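Pngf-ii (Elizabethkingia meningoseptica, PDB 4R4X) is a peptide:N-glycosidase that releases N-linked glycans from glycoproteins, probably by hydrolysing the amide bond between asparagine and the innermost sugar. Local coordinates at residues 253-257 / 338-342; 226-232 / 333-339; 376-382 / 532-538; 297-301 / 529-533; 262-266 / 386-390. All blocks are in the same frame, centred on the assembly; numbering follows the deposited sequence. Where two conformers were deposited one is given.

Interaction 1 (253-257 / 338-342)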
# COMPACT_ATOMS: atom_id res chain seq x y z
N ILE A 253 -14.17 -6.11 4.02
CA ILE A 253 -14.02 -7.05 5.12
C ILE A 253 -15.38 -7.24 5.78
O ILE A 253 -16.29 -6.40 5.64
CB ILE A 253 -12.94 -6.63 6.15
CG1 ILE A 253 -13.27 -5.27 6.77
CG2 ILE A 253 -11.56 -6.57 5.49
CD1 ILE A 253 -12.39 -4.87 7.93
N ILE A 254 -15.52 -8.34 6.52
CA ILE A 254 -16.79 -8.68 7.13
C ILE A 254 -16.65 -8.62 8.66
O ILE A 254 -16.06 -9.53 9.27
CB ILE A 254 -17.28 -10.07 6.67
CG1 ILE A 254 -17.48 -10.08 5.16
CG2 ILE A 254 -18.58 -10.43 7.38
CD1 ILE A 254 -17.79 -11.43 4.56
N PRO A 255 -17.20 -7.57 9.30
CA PRO A 255 -17.18 -7.61 10.79
C PRO A 255 -18.12 -8.67 11.36
O PRO A 255 -19.30 -8.71 11.00
CB PRO A 255 -17.64 -6.20 11.19
CG PRO A 255 -17.58 -5.39 9.94
CD PRO A 255 -17.80 -6.33 8.80
N GLN A 256 -17.59 -9.50 12.24
CA GLN A 256 -18.33 -10.64 12.78
C GLN A 256 -18.54 -10.53 14.30
O GLN A 256 -18.80 -11.55 14.97
CB GLN A 256 -17.59 -11.93 12.43
CG GLN A 256 -17.68 -12.28 10.95
CD GLN A 256 -17.11 -13.66 10.66
OE1 GLN A 256 -17.84 -14.63 10.47
NE2 GLN A 256 -15.80 -13.75 10.67
N GLU A 257 -18.45 -9.31 14.82
CA GLU A 257 -18.61 -9.05 16.26
C GLU A 257 -20.04 -9.26 16.79
O GLU A 257 -20.22 -9.42 17.98
CB GLU A 257 -18.18 -7.63 16.62
CG GLU A 257 -16.67 -7.39 16.61
CD GLU A 257 -16.07 -7.34 15.20
OE1 GLU A 257 -14.89 -7.74 15.03
OE2 GLU A 257 -16.77 -6.95 14.24
N GLN A 338 -10.12 -2.44 13.62
CA GLN A 338 -10.95 -3.52 13.12
C GLN A 338 -10.09 -4.65 12.53
O GLN A 338 -10.56 -5.77 12.44
CB GLN A 338 -11.94 -2.96 12.07
CG GLN A 338 -12.96 -3.94 11.50
CD GLN A 338 -13.99 -4.41 12.52
OE1 GLN A 338 -14.34 -5.59 12.57
NE2 GLN A 338 -14.47 -3.49 13.34
N LEU A 339 -8.85 -4.35 12.15
CA LEU A 339 -7.97 -5.35 11.49
C LEU A 339 -6.97 -6.02 12.41
O LEU A 339 -6.64 -7.19 12.22
CB LEU A 339 -7.19 -4.69 10.36
CG LEU A 339 -8.00 -4.13 9.19
CD1 LEU A 339 -7.13 -3.15 8.41
CD2 LEU A 339 -8.49 -5.25 8.30
N SER A 340 -6.46 -5.28 13.40
CA SER A 340 -5.30 -5.70 14.18
C SER A 340 -5.56 -7.04 14.88
O SER A 340 -6.58 -7.22 15.56
CB SER A 340 -4.94 -4.64 15.22
OG SER A 340 -3.72 -4.96 15.85
N GLY A 341 -4.64 -7.98 14.68
CA GLY A 341 -4.59 -9.22 15.44
C GLY A 341 -5.79 -10.14 15.24
O GLY A 341 -6.12 -10.91 16.14
N LYS A 342 -6.47 -10.04 14.11
CA LYS A 342 -7.66 -10.82 13.84
C LYS A 342 -7.46 -11.71 12.65
O LYS A 342 -6.72 -11.37 11.71
CB LYS A 342 -8.84 -9.92 13.50
CG LYS A 342 -9.36 -9.08 14.64
CD LYS A 342 -10.79 -8.69 14.37
CE LYS A 342 -11.44 -8.13 15.62
NZ LYS A 342 -11.28 -6.67 15.69

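Interaction 2 (226-232 / 333-339)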
# COMPACT_ATOMS: atom_id res chain seq x y z
N ILE A 226 -1.13 -4.99 15.04
CA ILE A 226 -0.51 -3.82 14.48
C ILE A 226 -0.68 -2.65 15.48
O ILE A 226 -1.79 -2.25 15.83
CB ILE A 226 -0.95 -3.56 13.00
CG1 ILE A 226 -1.83 -2.36 12.85
CG2 ILE A 226 -1.67 -4.74 12.37
CD1 ILE A 226 -1.04 -1.13 12.51
N LYS A 227 0.45 -2.16 15.97
CA LYS A 227 0.48 -1.13 17.01
C LYS A 227 0.01 0.23 16.48
O LYS A 227 0.21 0.54 15.30
CB LYS A 227 1.90 -0.98 17.54
CG LYS A 227 2.50 -2.24 18.19
CD LYS A 227 2.42 -2.17 19.71
CE LYS A 227 3.17 -3.31 20.39
NZ LYS A 227 2.22 -4.35 20.86
N GLN A 228 -0.58 1.04 17.35
CA GLN A 228 -0.86 2.43 17.04
C GLN A 228 0.41 3.09 16.52
O GLN A 228 1.47 3.00 17.13
CB GLN A 228 -1.41 3.18 18.27
CG GLN A 228 -1.41 4.72 18.19
CD GLN A 228 -2.33 5.31 17.11
OE1 GLN A 228 -3.38 4.76 16.81
NE2 GLN A 228 -1.90 6.44 16.51
N GLY A 229 0.31 3.75 15.38
CA GLY A 229 1.43 4.43 14.76
C GLY A 229 1.78 3.82 13.40
O GLY A 229 2.25 4.53 12.49
N ASN A 230 1.55 2.53 13.26
CA ASN A 230 1.84 1.86 11.99
C ASN A 230 0.82 2.28 10.92
O ASN A 230 -0.34 2.59 11.24
CB ASN A 230 1.74 0.36 12.15
CG ASN A 230 2.91 -0.29 12.89
OD1 ASN A 230 2.89 -1.50 13.04
ND2 ASN A 230 3.89 0.47 13.34
N THR A 231 1.22 2.28 9.66
CA THR A 231 0.27 2.58 8.61
C THR A 231 -0.07 1.31 7.84
O THR A 231 0.69 0.31 7.85
CB THR A 231 0.78 3.67 7.66
OG1 THR A 231 2.05 3.31 7.12
CG2 THR A 231 0.90 4.98 8.39
N ILE A 232 -1.24 1.35 7.20
CA ILE A 232 -1.80 0.19 6.51
C ILE A 232 -2.38 0.62 5.17
O ILE A 232 -3.14 1.60 5.09
CB ILE A 232 -2.93 -0.48 7.30
CG1 ILE A 232 -2.61 -0.65 8.78
CG2 ILE A 232 -3.24 -1.83 6.68
CD1 ILE A 232 -3.83 -0.94 9.63
N THR A 333 -5.31 3.19 7.21
CA THR A 333 -4.70 3.27 8.57
C THR A 333 -5.75 3.42 9.67
O THR A 333 -5.65 2.78 10.73
CB THR A 333 -3.64 4.41 8.62
OG1 THR A 333 -2.58 4.09 7.71
CG2 THR A 333 -3.08 4.61 10.03
N GLU A 334 -6.80 4.19 9.39
CA GLU A 334 -7.90 4.37 10.34
C GLU A 334 -8.74 3.10 10.67
O GLU A 334 -9.50 3.09 11.64
CB GLU A 334 -8.84 5.53 9.87
CG GLU A 334 -9.88 5.19 8.82
CD GLU A 334 -9.37 5.18 7.38
OE1 GLU A 334 -8.15 5.10 7.16
OE2 GLU A 334 -10.20 5.25 6.45
N LEU A 335 -8.62 2.04 9.87
CA LEU A 335 -9.34 0.80 10.15
C LEU A 335 -8.51 -0.21 10.96
O LEU A 335 -8.95 -1.35 11.20
CB LEU A 335 -9.83 0.15 8.84
CG LEU A 335 -10.77 1.03 8.01
CD1 LEU A 335 -11.10 0.37 6.67
CD2 LEU A 335 -12.03 1.33 8.81
N ARG A 336 -7.33 0.22 11.37
CA ARG A 336 -6.44 -0.58 12.20
C ARG A 336 -7.16 -1.30 13.37
O ARG A 336 -6.97 -2.49 13.54
CB ARG A 336 -5.28 0.29 12.73
CG ARG A 336 -4.23 -0.50 13.51
CD ARG A 336 -3.26 0.39 14.28
NE ARG A 336 -3.98 1.12 15.32
CZ ARG A 336 -4.41 0.58 16.45
NH1 ARG A 336 -4.15 -0.70 16.76
NH2 ARG A 336 -5.08 1.33 17.30
N PRO A 337 -8.02 -0.60 14.13
CA PRO A 337 -8.71 -1.27 15.25
C PRO A 337 -9.60 -2.45 14.83
O PRO A 337 -9.79 -3.36 15.63
CB PRO A 337 -9.56 -0.16 15.87
CG PRO A 337 -8.84 1.10 15.49
CD PRO A 337 -8.34 0.83 14.09
N GLN A 338 -10.12 -2.44 13.62
CA GLN A 338 -10.95 -3.52 13.12
C GLN A 338 -10.09 -4.65 12.53
O GLN A 338 -10.56 -5.77 12.44
CB GLN A 338 -11.94 -2.96 12.07
CG GLN A 338 -12.96 -3.94 11.50
CD GLN A 338 -13.99 -4.41 12.52
OE1 GLN A 338 -14.34 -5.59 12.57
NE2 GLN A 338 -14.47 -3.49 13.34
N LEU A 339 -8.85 -4.35 12.15
CA LEU A 339 -7.97 -5.35 11.49
C LEU A 339 -6.97 -6.02 12.41
O LEU A 339 -6.64 -7.19 12.22
CB LEU A 339 -7.19 -4.69 10.36
CG LEU A 339 -8.00 -4.13 9.19
CD1 LEU A 339 -7.13 -3.15 8.41
CD2 LEU A 339 -8.49 -5.25 8.30

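Interaction 3 (376-382 / 532-538)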
# COMPACT_ATOMS: atom_id res chain seq x y z
N ASN A 376 -7.72 7.37 16.03
CA ASN A 376 -8.91 6.66 16.49
C ASN A 376 -8.55 5.27 16.98
O ASN A 376 -7.70 4.62 16.39
CB ASN A 376 -10.00 6.61 15.43
CG ASN A 376 -9.61 5.80 14.20
OD1 ASN A 376 -10.19 4.72 13.92
ND2 ASN A 376 -8.66 6.30 13.46
N ASN A 377 -9.16 4.83 18.08
CA ASN A 377 -9.00 3.45 18.56
C ASN A 377 -10.31 2.69 18.54
O ASN A 377 -10.41 1.60 19.11
CB ASN A 377 -8.37 3.40 19.96
CG ASN A 377 -9.12 4.25 20.97
OD1 ASN A 377 -10.27 4.61 20.75
ND2 ASN A 377 -8.48 4.56 22.08
N PHE A 378 -11.30 3.27 17.87
CA PHE A 378 -12.66 2.79 17.80
C PHE A 378 -13.15 2.85 16.36
O PHE A 378 -12.93 3.85 15.68
CB PHE A 378 -13.56 3.65 18.69
CG PHE A 378 -15.02 3.27 18.67
CD1 PHE A 378 -15.88 3.82 17.74
CD2 PHE A 378 -15.54 2.38 19.61
CE1 PHE A 378 -17.23 3.49 17.74
CE2 PHE A 378 -16.88 2.03 19.59
CZ PHE A 378 -17.73 2.60 18.67
N VAL A 379 -13.78 1.76 15.92
CA VAL A 379 -14.39 1.61 14.59
C VAL A 379 -15.71 0.88 14.74
O VAL A 379 -15.75 -0.19 15.34
CB VAL A 379 -13.47 0.79 13.66
CG1 VAL A 379 -14.15 0.53 12.33
CG2 VAL A 379 -12.15 1.50 13.44
N LEU A 380 -16.80 1.47 14.24
CA LEU A 380 -18.13 0.85 14.22
C LEU A 380 -18.79 1.06 12.87
O LEU A 380 -19.11 2.20 12.51
CB LEU A 380 -19.04 1.48 15.27
CG LEU A 380 -20.43 0.84 15.42
CD1 LEU A 380 -20.31 -0.58 15.91
CD2 LEU A 380 -21.31 1.64 16.36
N PRO A 381 -19.01 -0.03 12.10
CA PRO A 381 -19.73 0.07 10.83
C PRO A 381 -21.21 0.31 11.09
O PRO A 381 -21.83 -0.49 11.78
CB PRO A 381 -19.53 -1.31 10.20
CG PRO A 381 -19.28 -2.24 11.34
CD PRO A 381 -18.58 -1.41 12.41
N VAL A 382 -21.77 1.40 10.56
CA VAL A 382 -23.14 1.79 10.87
C VAL A 382 -24.10 1.54 9.72
O VAL A 382 -25.23 1.14 9.94
CB VAL A 382 -23.23 3.24 11.40
CG1 VAL A 382 -22.61 3.33 12.78
CG2 VAL A 382 -22.55 4.22 10.48
N GLY A 532 -20.88 4.02 5.66
CA GLY A 532 -20.52 4.85 6.78
C GLY A 532 -19.96 4.04 7.91
O GLY A 532 -20.58 3.08 8.37
N VAL A 533 -18.74 4.38 8.31
CA VAL A 533 -18.10 3.78 9.44
C VAL A 533 -17.83 4.89 10.45
O VAL A 533 -17.25 5.92 10.11
CB VAL A 533 -16.79 3.10 9.02
CG1 VAL A 533 -16.05 2.56 10.21
CG2 VAL A 533 -17.10 1.97 8.05
N LEU A 534 -18.24 4.67 11.69
CA LEU A 534 -17.98 5.61 12.77
C LEU A 534 -16.59 5.40 13.36
O LEU A 534 -16.25 4.29 13.70
CB LEU A 534 -19.05 5.48 13.84
CG LEU A 534 -18.89 6.41 15.05
CD1 LEU A 534 -19.04 7.85 14.64
CD2 LEU A 534 -19.94 6.07 16.12
N LEU A 535 -15.81 6.47 13.45
CA LEU A 535 -14.47 6.44 13.99
C LEU A 535 -14.44 7.37 15.19
O LEU A 535 -15.21 8.31 15.27
CB LEU A 535 -13.46 6.95 12.99
CG LEU A 535 -13.56 6.37 11.57
CD1 LEU A 535 -12.68 7.17 10.64
CD2 LEU A 535 -13.18 4.91 11.52
N GLY A 536 -13.59 7.06 16.15
CA GLY A 536 -13.40 7.96 17.28
C GLY A 536 -12.33 7.47 18.23
O GLY A 536 -11.79 6.36 18.09
N GLN A 537 -12.04 8.30 19.22
CA GLN A 537 -11.02 7.96 20.20
C GLN A 537 -11.65 7.85 21.57
O GLN A 537 -12.19 8.84 22.09
CB GLN A 537 -9.91 9.00 20.20
CG GLN A 537 -8.80 8.65 21.16
CD GLN A 537 -7.77 9.75 21.30
OE1 GLN A 537 -7.88 10.81 20.70
NE2 GLN A 537 -6.77 9.49 22.12
N GLU A 538 -11.63 6.64 22.11
CA GLU A 538 -12.07 6.39 23.48
C GLU A 538 -10.88 6.67 24.39
O GLU A 538 -9.81 6.11 24.16
CB GLU A 538 -12.50 4.93 23.64
CG GLU A 538 -13.86 4.63 23.03
CD GLU A 538 -14.25 3.17 23.09
OE1 GLU A 538 -13.37 2.32 23.32
OE2 GLU A 538 -15.45 2.86 22.90

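Interaction 4 (297-301 / 529-533)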
# COMPACT_ATOMS: atom_id res chain seq x y z
N ILE A 297 -17.72 -3.72 5.83
CA ILE A 297 -16.88 -2.53 5.68
C ILE A 297 -16.18 -2.58 4.33
O ILE A 297 -15.51 -3.60 3.99
CB ILE A 297 -15.87 -2.45 6.81
CG1 ILE A 297 -16.62 -2.12 8.11
CG2 ILE A 297 -14.75 -1.42 6.58
CD1 ILE A 297 -15.75 -2.16 9.32
N GLU A 298 -16.31 -1.48 3.59
CA GLU A 298 -15.57 -1.27 2.33
C GLU A 298 -14.16 -0.78 2.62
O GLU A 298 -13.97 0.36 3.08
CB GLU A 298 -16.26 -0.23 1.46
CG GLU A 298 -17.67 -0.56 1.13
CD GLU A 298 -18.36 0.49 0.29
OE1 GLU A 298 -18.27 1.69 0.61
OE2 GLU A 298 -19.00 0.10 -0.70
N LEU A 299 -13.14 -1.61 2.40
CA LEU A 299 -11.76 -1.10 2.49
C LEU A 299 -11.49 -0.08 1.39
O LEU A 299 -10.85 0.93 1.64
CB LEU A 299 -10.73 -2.23 2.38
CG LEU A 299 -10.76 -3.34 3.42
CD1 LEU A 299 -9.50 -4.20 3.27
CD2 LEU A 299 -10.85 -2.75 4.84
N MSE A 300 -11.99 -0.36 0.19
CA MSE A 300 -11.69 0.43 -1.02
C MSE A 300 -12.84 0.26 -1.98
O MSE A 300 -13.16 -0.86 -2.34
CB MSE A 300 -10.40 -0.05 -1.71
CG MSE A 300 -10.10 0.64 -3.05
SE MSE A 300 -9.09 -0.53 -4.30
CE MSE A 300 -7.84 -1.36 -3.03
N ARG A 301 -13.48 1.36 -2.39
CA ARG A 301 -14.49 1.36 -3.43
C ARG A 301 -13.79 1.82 -4.70
O ARG A 301 -13.10 2.85 -4.71
CB ARG A 301 -15.66 2.29 -3.07
CG ARG A 301 -16.66 2.55 -4.21
CD ARG A 301 -18.00 1.86 -4.08
NE ARG A 301 -18.65 2.05 -2.78
CZ ARG A 301 -19.50 3.02 -2.43
NH1 ARG A 301 -19.85 4.00 -3.25
NH2 ARG A 301 -19.97 3.03 -1.18
N ASN A 529 -24.84 4.07 -3.74
CA ASN A 529 -23.99 3.19 -2.96
C ASN A 529 -23.28 4.02 -1.90
O ASN A 529 -22.36 4.79 -2.22
CB ASN A 529 -22.94 2.52 -3.84
CG ASN A 529 -23.51 1.44 -4.73
OD1 ASN A 529 -24.35 0.64 -4.34
ND2 ASN A 529 -22.99 1.38 -5.94
N VAL A 530 -23.71 3.89 -0.64
CA VAL A 530 -23.16 4.68 0.45
C VAL A 530 -22.78 3.78 1.62
O VAL A 530 -23.53 2.87 2.03
CB VAL A 530 -24.10 5.84 0.88
CG1 VAL A 530 -24.58 6.64 -0.32
CG2 VAL A 530 -25.31 5.33 1.63
N SER A 531 -21.58 3.99 2.13
CA SER A 531 -21.17 3.35 3.38
C SER A 531 -20.66 4.36 4.40
O SER A 531 -20.09 5.42 4.06
CB SER A 531 -20.15 2.24 3.14
OG SER A 531 -18.88 2.77 2.91
N GLY A 532 -20.88 4.02 5.66
CA GLY A 532 -20.52 4.85 6.78
C GLY A 532 -19.96 4.04 7.91
O GLY A 532 -20.58 3.08 8.37
N VAL A 533 -18.74 4.38 8.31
CA VAL A 533 -18.10 3.78 9.44
C VAL A 533 -17.83 4.89 10.45
O VAL A 533 -17.25 5.92 10.11
CB VAL A 533 -16.79 3.10 9.02
CG1 VAL A 533 -16.05 2.56 10.21
CG2 VAL A 533 -17.10 1.97 8.05
O HOH W 1 -17.63 0.82 4.85

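Interaction 5 (262-266 / 386-390)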
# COMPACT_ATOMS: atom_id res chain seq x y z
N TYR A 262 -22.57 -10.08 7.37
CA TYR A 262 -22.80 -10.21 5.94
C TYR A 262 -22.45 -11.62 5.46
O TYR A 262 -23.03 -12.08 4.46
CB TYR A 262 -21.99 -9.16 5.21
CG TYR A 262 -22.48 -8.78 3.84
CD1 TYR A 262 -23.66 -8.09 3.66
CD2 TYR A 262 -21.71 -9.05 2.73
CE1 TYR A 262 -24.07 -7.70 2.38
CE2 TYR A 262 -22.11 -8.68 1.46
CZ TYR A 262 -23.29 -7.99 1.29
OH TYR A 262 -23.66 -7.61 0.02
N TYR A 263 -21.54 -12.30 6.15
CA TYR A 263 -21.17 -13.70 5.85
C TYR A 263 -22.34 -14.67 6.02
O TYR A 263 -22.48 -15.64 5.26
CB TYR A 263 -19.98 -14.16 6.70
CG TYR A 263 -19.34 -15.48 6.31
CD1 TYR A 263 -18.78 -15.66 5.05
CD2 TYR A 263 -19.24 -16.54 7.22
CE1 TYR A 263 -18.18 -16.85 4.69
CE2 TYR A 263 -18.60 -17.73 6.88
CZ TYR A 263 -18.08 -17.87 5.62
OH TYR A 263 -17.46 -19.04 5.22
N THR A 264 -23.21 -14.41 6.97
CA THR A 264 -24.45 -15.18 7.11
C THR A 264 -25.29 -15.07 5.83
O THR A 264 -25.78 -16.07 5.32
CB THR A 264 -25.29 -14.67 8.29
OG1 THR A 264 -24.42 -14.30 9.37
CG2 THR A 264 -26.27 -15.76 8.74
N GLY A 265 -25.41 -13.85 5.30
CA GLY A 265 -26.07 -13.63 4.03
C GLY A 265 -25.40 -14.37 2.88
O GLY A 265 -26.07 -15.02 2.07
N LEU A 266 -24.08 -14.29 2.79
CA LEU A 266 -23.37 -14.95 1.71
C LEU A 266 -23.48 -16.48 1.78
O LEU A 266 -23.65 -17.13 0.75
CB LEU A 266 -21.90 -14.55 1.70
CG LEU A 266 -21.54 -13.09 1.40
CD1 LEU A 266 -20.10 -12.85 1.79
CD2 LEU A 266 -21.71 -12.77 -0.08
N THR A 386 -24.25 -0.50 -0.38
CA THR A 386 -23.68 -1.09 -1.59
C THR A 386 -24.04 -2.58 -1.72
O THR A 386 -23.69 -3.39 -0.85
CB THR A 386 -22.15 -0.94 -1.60
OG1 THR A 386 -21.78 0.44 -1.44
CG2 THR A 386 -21.55 -1.49 -2.91
N ASN A 387 -24.70 -2.95 -2.81
CA ASN A 387 -25.17 -4.33 -2.93
C ASN A 387 -24.15 -5.24 -3.62
O ASN A 387 -24.24 -5.59 -4.82
CB ASN A 387 -26.58 -4.42 -3.49
CG ASN A 387 -26.70 -3.87 -4.89
OD1 ASN A 387 -26.03 -2.89 -5.25
ND2 ASN A 387 -27.55 -4.50 -5.69
N VAL A 388 -23.15 -5.60 -2.82
CA VAL A 388 -22.13 -6.54 -3.22
C VAL A 388 -22.78 -7.85 -3.59
O VAL A 388 -22.26 -8.57 -4.45
CB VAL A 388 -21.08 -6.70 -2.10
CG1 VAL A 388 -20.39 -8.05 -2.11
CG2 VAL A 388 -20.06 -5.56 -2.20
N MSE A 389 -23.93 -8.15 -2.97
CA MSE A 389 -24.71 -9.34 -3.30
C MSE A 389 -25.72 -9.10 -4.43
O MSE A 389 -26.76 -9.76 -4.49
CB MSE A 389 -25.36 -9.87 -2.01
CG MSE A 389 -24.34 -10.66 -1.21
SE MSE A 389 -25.19 -11.24 0.48
CE MSE A 389 -26.22 -12.73 -0.28
N GLU A 390 -25.39 -8.17 -5.32
CA GLU A 390 -26.20 -7.89 -6.52
C GLU A 390 -26.60 -9.15 -7.29
O GLU A 390 -27.73 -9.26 -7.77
CB GLU A 390 -25.41 -6.96 -7.43
CG GLU A 390 -26.09 -6.58 -8.74
CD GLU A 390 -25.15 -5.81 -9.67
OE1 GLU A 390 -25.55 -5.51 -10.81
OE2 GLU A 390 -24.00 -5.50 -9.27

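Interaction 1 (253-257 / 338-342)
The Glu257 carboxylate and the Gln338 amide approach from opposite directions with their planes 81° apart, so the two flat groups stand almost perpendicular instead of stacking. Both carboxylate oxygens come close to the atom modelled as Gln338 OE1, with OE2 of Glu257 3.2 Å from it. The amide is probably turned over in the model, and once it is reversed the approach may be a hydrogen bond. The Pro255 ring lies against the same end of the amide and crosses the Gln338 side chain at about a right angle. Gln338 arrives here because its CG lies opposite the backbone N (chi1 -176°) and its chain then bends at chi2. The bend turns the amide toward Glu257 and exposes the CG methylene to Ile253, whose CD1 rests 3.7 Å from Gln338 CG. The contact illustrates how the loops of a PNGase F-type jelly roll pack around its sheet. Residues 253-257 run off the end of strand 248-253, while helix 336-339 leads through a type II turn, Leu339 to Lys342 with Gly341 at positive phi, into the neighbouring strand 343-350. The inner side of the contact is apolar: Ile253 CD1 also meets Leu339 CD2 at 3.9 Å, and Ile346 and Leu299 pack on Ile253 from the sheet. Toward the surface, Lys342 swings its bent end back over the turn. Its NZ makes a weak hydrogen bond to Gln338 O (3.4 Å) and a long salt bridge to Glu257 OE1 (3.8 Å), while Lys342 CE lies 3.5 Å from that same carboxylate oxygen.

Interaction 2 (226-232 / 333-339)
Arg336 NH1 donates to Ile226 O at 3.0 Å, and Ile232 N to Thr333 OG1 at 3.1 Å, two bonds that tie segment 226-232 to 333-339. They mark the end of a four-stranded antiparallel sheet, where strand 326-331 passes into a short 3-10 segment and then helix 336-339, beside the start of its neighbour, strand 231-240. The Arg336 bond bends at the hydrogen (144°), yet NH1 meets the carbonyl almost head-on, with a C=O...N angle of 167°. The oxygen sits at the edge of the guanidinium, somewhat tilted from its plane. The Ile232 bond is straighter, at 164°. Its acceptor, Thr333 OG1, is hydrogen-bonded also to Asp331 OD1, so the hydroxyl links the two strand ends through both a backbone amide and a carboxylate. Arg336 reaches across by extending through its first two torsions and folding at the third, which lays the guanidinium beside the backbone of residues 226-228. Gln228 N stands 3.8 Å above one guanidinium face, toward its rim. The Gln228 amide is nearly perpendicular to that group, and no bond joins them. The aliphatic part of Arg336 is packed as well: its CB takes Ile232 CD1 at 3.6 Å, the two side chains crossing at about a right angle, while CG and CD lie beside Ile226, a residue modelled in two conformers. Ser340 OG holds Ile226 N from beyond the helix. Farther in, Ile232 CD1 reaches Leu339 CD1 at 4.2 Å. Beside the Thr333 hydroxyl bond, the methyl CG2 of Thr333 touches Asn230 O at 3.6 Å.

Interaction 3 (376-382 / 532-538)
Asn377 spreads its side-chain amide along the backbone of Glu538: OD1 accepts from Glu538 N at 2.8 Å, and ND2 donates to Glu538 O at 2.9 Å. Both bonds lie in the carbonyl planes and use lone pairs. This double grip ends an antiparallel pairing in which strand 378-384, at the edge of the nine-stranded sheet, lies against strand 527-537. A classic beta bulge interrupts it, since Asn377 N and Phe378 N both turn to Gly536 O through weak bonds. Beyond the bulge the ladder is regular, with Leu380 and Leu534 exchanging bonds, Leu534 N to Leu380 O being 2.7 Å, and Val382 N reaching Gly532 O. Phe378, its ring carbon CG opposite the backbone N (chi1 178°), projects on the face that carries Leu380 and Leu534, with Gly536 N at the ring's edge. Leu534 CD2 approaches Phe378 CE1 at 4.1 Å, and Glu538 OE2 lies 3.3 Å from Phe378 CD2, obliquely to the ring. Leu412 and Leu416 also pack on Phe378. The opposite face, bearing Val379, Pro381, Val533 and Leu535, looks toward Ile297 and Glu334. There Val379 CG1 presses against Val533 CG1 at 3.5 Å, tighter than usual van der Waals contact.

Interaction 4 (297-301 / 529-533)
Arg301 lays one face of its guanidinium over Asn529, whose CB stands 3.4 Å above the plane, toward the rim. The two strands involved, 297-303 and 527-537, lie in one continuous antiparallel array of the jelly-roll fold, which 297-303 enters with a corner at Leu299. They are not neighbours, since 493-504 and 416-428 come between them; no backbone-to-backbone bond joins them here, and side chains reach across to side chains and to the Asn529 carbonyl. The corner is a classic beta bulge, Leu299 and Met300 both facing Val251. Across it Glu298 and Arg301 form a side-on ion pair, with Arg301 NE on Glu298 OE2 (2.9 Å) and NH2 on OE1 (2.8 Å). The NH2 bond takes the syn lone pair of OE1, while Ser531 OG donates to Glu298 OE1 at 2.6 Å from 41° above the carboxylate plane. The grip on both oxygens, with Ser531 on OE1 and Thr386 OG1 on OE2, should restrict rotation of the carboxylate. The outer nitrogens of Arg301 reach across to the backbone: NH1 donates to Asn529 O at 2.8 Å from above the carbonyl plane, and NH2 adds a weak bond. Apolar packing is slight, with Ile297 CG1 4.1 Å from Val533 CG2. A water completes the join, accepting from Glu298 N at 2.9 Å and donating to Ser531 OG at 3.0 Å.

Interaction 5 (262-266 / 386-390)
Met389, present as selenomethionine, places its selenium over one face of the Tyr262 ring, 4.2 Å from the centroid and 25° off the ring normal, a Met-aromatic contact. This is the dense half of the meeting between helix 262-268 and segment 386-390, whose backbone runs through a type I turn from Asn387 to Glu390. The selenium is offset toward the rim of the ring, and the two side chains slide past each other in opposite directions. Met389 CG lies 3.8 Å from Tyr262 CZ and 3.6 Å from Leu266 CD2, wedged between ring and leucine. The chain then bends at chi3 (78°), which carries Met389 CE back over the helix to Gly265 O at 3.3 Å; Gly265 has no side chain to obstruct it. At the ring's edge Val388 CG1 touches Tyr262 CE2 at 4.0 Å, and Phe296 meets the tyrosine at an inclined angle. Tyr262 extends that far because its ring carbon CG lies opposite the backbone N (chi1 -157°). The other side of the contact is looser. Thr386 approaches the tyrosine only through its carbonyl oxygen, 4.3 Å from Tyr262 OH. Tyr263 and Glu390, both partly exposed, turn away from the opposing segment. Polar anchoring comes from outside: Gln394 OE1 is hydrogen-bonded to both Tyr262 OH and Met389 N, holding ring and turn to one point. The chemistry is consistent with a joint held mainly by dispersion between the selenium (here in place of sulfur), aliphatic carbons and the aromatic face, with Gln394 satisfying the buried Tyr262 hydroxyl.

In the fold
The five contacts surround the nine-stranded antiparallel sheet and its loops. Interactions 1 and 2 lie 12 Å apart between centres and share Gln338 and Leu339 at helix 336-339, which links the four-stranded sheet to the nine-stranded one. Interactions 3 and 4, with centres 13 Å apart, share strand 527-537. Ile297 of interaction 4 touches Ile253 and Pro255 of interaction 1 and Pro381 of interaction 3, and Glu298 is hydrogen-bonded to Thr386 of interaction 5. Along the chain, interactions 1 and 2 close before 3 opens, whereas 4 and 5 alternate with 1. Interaction 4, with one segment in each, joins the N-terminal and C-terminal PNGase F family regions, so sequence-distant parts form one interlocked body.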